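Local coordinates for amidohydrolase (Staphylococcus aureus, PDB 3NUR), which is a putative metal-dependent amidohydrolase with a TIM-barrel fold, probably hydrolysing carbon-nitrogen bonds of linear amides, its substrate not specified, at residues 311-316 with 323-328; 297-302 with 332-337. All blocks are in the same frame, centred on the assembly; numbering follows the deposited sequence.

Contact 1 of 2, residues 311-316 with 323-328; sequences ILYAAD and EKLGVF. With CA (calcium ion), chain B.
The Tyr313 ring meets Leu325 and Phe328 chiefly around its hydroxyl end. At the edge, in the plane of the ring, lies the carbonyl oxygen of Leu325, and Phe328 CD2 also sits at the edge, 4.2 Å from Tyr313 CE1. The Phe328 ring in turn has the tyrosine hydroxyl at its own edge, so the two aromatics do not stack. Tyr313 OH donates to Leu325 O over a short 2.6 Å; the hydroxyl approaches in the carbonyl plane, on a lone pair, with a C=O...O angle of 130°. This bond gives the hydroxyl of the buried tyrosine an acceptor and ties the ring's end to the short helical turn.

Leu325 uses both ends of its fork. Its CG stands anti to the backbone N (chi1 -168°), which carries the branch back alongside the tyrosine, the two side chains sliding past each other in opposite directions. CD1 rests 3.6 Å from Tyr313 CZ, while CD2 meets Ala315 CB at 3.9 Å. Beyond the hydroxyl, Phe328 CB comes within 3.5 Å of Tyr313 OH. At the start of the turn, Lys324 O takes the amides of both Val327 and Phe328, and Lys324 NZ is paired with Glu331.

One residue beyond Ala315 the chain reaches the metal: Asp316 OD1 binds the calcium ion at 2.1 Å, beside two waters and Glu28, His30 and His192. The 311-316 segment follows helix 296-306 and runs between strand 24-31 and strand 286-288, with backbone hydrogen bonds from Tyr313 to Phe27 and from Leu312 to Ile288. These are edge strands of the two parallel sheets, a position consistent with the eighth strand closing a TIM barrel, although no regular strand forms here; helix 325-328 packs against its Tyr313 side.

Contact 2 of 2, residues 297-302 with 332-337; sequences PQFDLV and LGLTDE
Phe299 holds CG anti to its own backbone nitrogen (chi1 171°), extending the ring from helix 296-306 toward two leucines that both take the other common setting, with CG anti to the carbonyl carbon. In Leu332 (chi1 -56°) this sets CD1 squarely over one face of the phenylalanine. The methyl carbon is 3.8 Å from the centroid of the Phe299 ring and only 8° off its normal, a centred CH-pi contact; Leu332 CD2 reaches the ring as well, 4.0 Å from Phe299 CD2.

The side chains of Leu334 and Phe299 point at each other, and Leu334 meets the far end of the ring on the same side of its plane as Leu332. Its CD2 comes 3.6 Å from Phe299 CZ, on an oblique line. Between the leucines, Gly333 makes the turn with a positive phi of 65°, and this brings both side chains to the same phenylalanine. The junction between the segments is wholly apolar, and Ile342, Ile311 and Trp254 also touch Phe299.

Past Leu334 the chain enters helix 336-351, with Thr335 at the N-cap position, its side chain capping a backbone N of the first turn. Here an aromatic from one helix lies against the leucines of the turn that leads into another. It is plain hydrophobic packing on the outside of the TIM barrel, joining helix 296-306 to the start of the C-terminal helix.

Contact 1 and contact 2 adjoin, their centres 12 Å apart on the same side of the chain's centre, and are joined by apolar packing through Ile311. Ile311 CG1 lies 3.8 Å from Val302 CG1, and Ile311 CD1 lies 3.9 Å from Phe299 CE1. Along the chain, both segments of contact 1 fall between helix 296-306 and residues 332-337, so contact 2 brings together the two ends of the stretch that includes contact 1. Their relation to the metal differs: the 311-316 segment delivers Asp316 to the calcium ion, whereas contact 2 supplies no ligand, and its centre lies about 21 Å from the centre of the chain, against about 15 Å for contact 1.

Contact 1 of 2, residues 311-316 with 323-328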
loop_
_atom_site.group_PDB
_atom_site.type_symbol
_atom_site.label_atom_id
_atom_site.label_comp_id
_atom_site.label_asym_id
_atom_site.label_seq_id
_atom_site.Cartn_x
_atom_site.Cartn_y
_atom_site.Cartn_z
ATOM N N ILE A 311 -7.682 6.841 -8.569
ATOM C CA ILE A 311 -7.395 7.397 -7.247
ATOM C C ILE A 311 -8.280 6.773 -6.174
ATOM O O ILE A 311 -9.506 6.740 -6.309
ATOM C CB ILE A 311 -7.475 8.957 -7.254
ATOM C CG1 ILE A 311 -6.517 9.567 -8.320
ATOM C CG2 ILE A 311 -7.213 9.549 -5.860
ATOM C CD1 ILE A 311 -6.795 11.048 -8.615
ATOM N N LEU A 312 -7.645 6.295 -5.105
ATOM C CA LEU A 312 -8.336 5.719 -3.949
ATOM C C LEU A 312 -8.070 6.593 -2.737
ATOM O O LEU A 312 -7.102 7.334 -2.742
ATOM C CB LEU A 312 -7.852 4.277 -3.670
ATOM C CG LEU A 312 -8.022 3.261 -4.789
ATOM C CD1 LEU A 312 -7.340 1.932 -4.422
ATOM C CD2 LEU A 312 -9.494 3.051 -5.136
ATOM N N TYR A 313 -8.943 6.550 -1.722
ATOM C CA TYR A 313 -8.775 7.373 -0.530
ATOM C C TYR A 313 -8.054 6.597 0.573
ATOM O O TYR A 313 -8.088 5.369 0.582
ATOM C CB TYR A 313 -10.141 7.923 -0.079
ATOM C CG TYR A 313 -10.107 9.293 0.566
ATOM C CD1 TYR A 313 -9.190 10.258 0.157
ATOM C CD2 TYR A 313 -11.028 9.642 1.554
ATOM C CE1 TYR A 313 -9.189 11.541 0.713
ATOM C CE2 TYR A 313 -11.037 10.921 2.118
ATOM C CZ TYR A 313 -10.110 11.862 1.701
ATOM O OH TYR A 313 -10.107 13.115 2.271
ATOM N N ALA A 314 -7.332 7.302 1.440
ATOM C CA ALA A 314 -6.537 6.679 2.520
ATOM C C ALA A 314 -6.107 7.748 3.503
ATOM O O ALA A 314 -5.820 8.873 3.088
ATOM C CB ALA A 314 -5.303 5.987 1.945
ATOM N N ALA A 315 -6.022 7.392 4.795
ATOM C CA ALA A 315 -5.656 8.325 5.863
ATOM C C ALA A 315 -4.312 8.039 6.527
ATOM O O ALA A 315 -3.807 8.909 7.230
ATOM C CB ALA A 315 -6.733 8.289 6.953
ATOM N N ASP A 316 -3.788 6.805 6.396
ATOM C CA ASP A 316 -2.575 6.347 7.120
ATOM C C ASP A 316 -2.877 6.288 8.637
ATOM O O ASP A 316 -1.986 6.451 9.486
ATOM C CB ASP A 316 -1.314 7.192 6.795
ATOM C CG ASP A 316 -0.021 6.433 6.997
ATOM O OD1 ASP A 316 -0.070 5.170 7.042
ATOM O OD2 ASP A 316 1.043 7.094 7.206
ATOM N N GLU A 323 -7.449 15.557 10.427
ATOM C CA GLU A 323 -8.659 16.231 10.909
ATOM C C GLU A 323 -9.597 16.688 9.783
ATOM O O GLU A 323 -10.790 16.861 10.037
ATOM C CB GLU A 323 -8.314 17.382 11.886
ATOM C CG GLU A 323 -7.755 18.633 11.223
ATOM C CD GLU A 323 -6.959 19.578 12.107
ATOM O OE1 GLU A 323 -6.134 19.095 12.917
ATOM O OE2 GLU A 323 -7.114 20.810 11.938
ATOM N N LYS A 324 -9.064 16.845 8.549
ATOM C CA LYS A 324 -9.823 17.281 7.361
ATOM C C LYS A 324 -10.170 16.132 6.393
ATOM O O LYS A 324 -10.675 16.384 5.289
ATOM C CB LYS A 324 -9.050 18.384 6.615
ATOM C CG LYS A 324 -9.104 19.744 7.322
ATOM C CD LYS A 324 -8.259 20.791 6.595
ATOM C CE LYS A 324 -8.932 21.369 5.364
ATOM N NZ LYS A 324 -7.937 21.802 4.345
ATOM N N LEU A 325 -9.948 14.862 6.816
ATOM C CA LEU A 325 -10.265 13.724 5.954
ATOM C C LEU A 325 -11.687 13.778 5.364
ATOM O O LEU A 325 -11.856 13.630 4.151
ATOM C CB LEU A 325 -10.011 12.393 6.680
ATOM C CG LEU A 325 -10.036 11.176 5.760
ATOM C CD1 LEU A 325 -8.740 11.094 4.906
ATOM C CD2 LEU A 325 -10.196 9.931 6.544
ATOM N N GLY A 326 -12.672 14.070 6.204
ATOM C CA GLY A 326 -14.071 14.109 5.795
ATOM C C GLY A 326 -14.512 15.281 4.945
ATOM O O GLY A 326 -15.623 15.249 4.407
ATOM N N VAL A 327 -13.662 16.336 4.816
ATOM C CA VAL A 327 -14.015 17.517 4.023
ATOM C C VAL A 327 -13.048 17.807 2.861
ATOM O O VAL A 327 -13.378 18.610 1.994
ATOM C CB VAL A 327 -14.264 18.782 4.911
ATOM C CG1 VAL A 327 -15.400 18.545 5.915
ATOM C CG2 VAL A 327 -12.990 19.229 5.621
ATOM N N PHE A 328 -11.871 17.159 2.837
ATOM C CA PHE A 328 -10.843 17.409 1.822
ATOM C C PHE A 328 -11.351 17.280 0.399
ATOM O O PHE A 328 -11.037 18.127 -0.435
ATOM C CB PHE A 328 -9.608 16.530 2.046
ATOM C CG PHE A 328 -8.516 16.651 1.001
ATOM C CD1 PHE A 328 -7.793 17.830 0.859
ATOM C CD2 PHE A 328 -8.185 15.569 0.188
ATOM C CE1 PHE A 328 -6.785 17.937 -0.112
ATOM C CE2 PHE A 328 -7.138 15.661 -0.744
ATOM C CZ PHE A 328 -6.446 16.847 -0.885
HETATM CA CA CA B . 1.234 3.774 6.103
HETATM O O HOH W 1 2.537 5.475 5.694
HETATM O O HOH W 2 2.716 3.449 7.774
#

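Contact 2 of 2, residues 297-302 with 332-337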
loop_
_atom_site.group_PDB
_atom_site.type_symbol
_atom_site.label_atom_id
_atom_site.label_comp_id
_atom_site.label_asym_id
_atom_site.label_seq_id
_atom_site.Cartn_x
_atom_site.Cartn_y
_atom_site.Cartn_z
ATOM N N PRO A 297 -1.883 20.488 -4.450
ATOM C CA PRO A 297 -1.001 20.424 -5.638
ATOM C C PRO A 297 -0.662 19.015 -6.132
ATOM O O PRO A 297 -0.652 18.775 -7.339
ATOM C CB PRO A 297 0.231 21.234 -5.211
ATOM C CG PRO A 297 -0.284 22.145 -4.093
ATOM C CD PRO A 297 -1.269 21.292 -3.367
ATOM N N GLN A 298 -0.464 18.069 -5.206
ATOM C CA GLN A 298 -0.154 16.668 -5.521
ATOM C C GLN A 298 -1.405 15.991 -6.074
ATOM O O GLN A 298 -1.305 15.255 -7.052
ATOM C CB GLN A 298 0.376 15.924 -4.281
ATOM C CG GLN A 298 1.805 16.344 -3.880
ATOM C CD GLN A 298 1.883 17.689 -3.193
ATOM O OE1 GLN A 298 0.893 18.197 -2.643
ATOM N NE2 GLN A 298 3.030 18.359 -3.313
ATOM N N PHE A 299 -2.589 16.288 -5.498
ATOM C CA PHE A 299 -3.850 15.736 -6.034
ATOM C C PHE A 299 -4.010 16.161 -7.494
ATOM O O PHE A 299 -4.276 15.313 -8.350
ATOM C CB PHE A 299 -5.084 16.201 -5.225
ATOM C CG PHE A 299 -6.359 15.807 -5.932
ATOM C CD1 PHE A 299 -6.850 14.506 -5.844
ATOM C CD2 PHE A 299 -7.027 16.715 -6.757
ATOM C CE1 PHE A 299 -7.973 14.117 -6.581
ATOM C CE2 PHE A 299 -8.149 16.326 -7.489
ATOM C CZ PHE A 299 -8.622 15.034 -7.382
ATOM N N ASP A 300 -3.831 17.471 -7.782
ATOM C CA ASP A 300 -3.969 17.977 -9.159
ATOM C C ASP A 300 -3.016 17.286 -10.130
ATOM O O ASP A 300 -3.435 16.939 -11.234
ATOM C CB ASP A 300 -3.774 19.497 -9.215
ATOM C CG ASP A 300 -4.834 20.297 -8.474
ATOM O OD1 ASP A 300 -5.908 19.727 -8.165
ATOM O OD2 ASP A 300 -4.573 21.470 -8.155
ATOM N N LEU A 301 -1.753 17.067 -9.714
ATOM C CA LEU A 301 -0.779 16.379 -10.574
ATOM C C LEU A 301 -1.228 14.947 -10.882
ATOM O O LEU A 301 -1.214 14.520 -12.039
ATOM C CB LEU A 301 0.597 16.362 -9.880
ATOM C CG LEU A 301 1.710 15.569 -10.610
ATOM C CD1 LEU A 301 2.249 16.356 -11.788
ATOM C CD2 LEU A 301 2.848 15.241 -9.654
ATOM N N VAL A 302 -1.644 14.217 -9.841
ATOM C CA VAL A 302 -2.059 12.815 -9.945
ATOM C C VAL A 302 -3.306 12.717 -10.825
ATOM O O VAL A 302 -3.350 11.870 -11.716
ATOM C CB VAL A 302 -2.238 12.198 -8.524
ATOM C CG1 VAL A 302 -3.008 10.873 -8.560
ATOM C CG2 VAL A 302 -0.880 12.022 -7.826
ATOM N N LEU A 332 -11.475 20.530 -3.705
ATOM C CA LEU A 332 -10.643 20.282 -4.881
ATOM C C LEU A 332 -11.264 20.660 -6.222
ATOM O O LEU A 332 -10.678 20.356 -7.270
ATOM C CB LEU A 332 -10.194 18.814 -4.888
ATOM C CG LEU A 332 -9.448 18.288 -3.639
ATOM C CD1 LEU A 332 -9.364 16.785 -3.680
ATOM C CD2 LEU A 332 -8.031 18.880 -3.529
ATOM N N GLY A 333 -12.433 21.299 -6.183
ATOM C CA GLY A 333 -13.175 21.679 -7.384
ATOM C C GLY A 333 -13.668 20.498 -8.205
ATOM O O GLY A 333 -13.741 20.582 -9.430
ATOM N N LEU A 334 -14.008 19.382 -7.540
ATOM C CA LEU A 334 -14.444 18.164 -8.207
ATOM C C LEU A 334 -15.958 18.131 -8.437
ATOM O O LEU A 334 -16.721 18.698 -7.650
ATOM C CB LEU A 334 -14.073 16.937 -7.344
ATOM C CG LEU A 334 -12.580 16.681 -7.058
ATOM C CD1 LEU A 334 -12.435 15.611 -5.973
ATOM C CD2 LEU A 334 -11.844 16.281 -8.326
ATOM N N THR A 335 -16.388 17.384 -9.452
ATOM C CA THR A 335 -17.822 17.112 -9.677
ATOM C C THR A 335 -18.227 16.080 -8.592
ATOM O O THR A 335 -17.356 15.426 -8.003
ATOM C CB THR A 335 -18.046 16.472 -11.064
ATOM O OG1 THR A 335 -17.355 15.215 -11.123
ATOM C CG2 THR A 335 -17.618 17.380 -12.218
ATOM N N ASP A 336 -19.531 15.908 -8.364
ATOM C CA ASP A 336 -20.054 14.900 -7.435
ATOM C C ASP A 336 -19.651 13.504 -7.901
ATOM O O ASP A 336 -19.289 12.682 -7.069
ATOM C CB ASP A 336 -21.588 15.007 -7.321
ATOM C CG ASP A 336 -22.063 16.196 -6.489
ATOM O OD1 ASP A 336 -21.206 16.917 -5.932
ATOM O OD2 ASP A 336 -23.294 16.385 -6.372
ATOM N N GLU A 337 -19.647 13.255 -9.230
ATOM C CA GLU A 337 -19.227 11.982 -9.808
ATOM C C GLU A 337 -17.766 11.675 -9.375
ATOM O O GLU A 337 -17.484 10.575 -8.911
ATOM C CB GLU A 337 -19.320 12.030 -11.352
ATOM C CG GLU A 337 -19.038 10.677 -11.990
ATOM C CD GLU A 337 -18.663 10.624 -13.463
ATOM O OE1 GLU A 337 -18.320 11.673 -14.053
ATOM O OE2 GLU A 337 -18.650 9.499 -14.013
#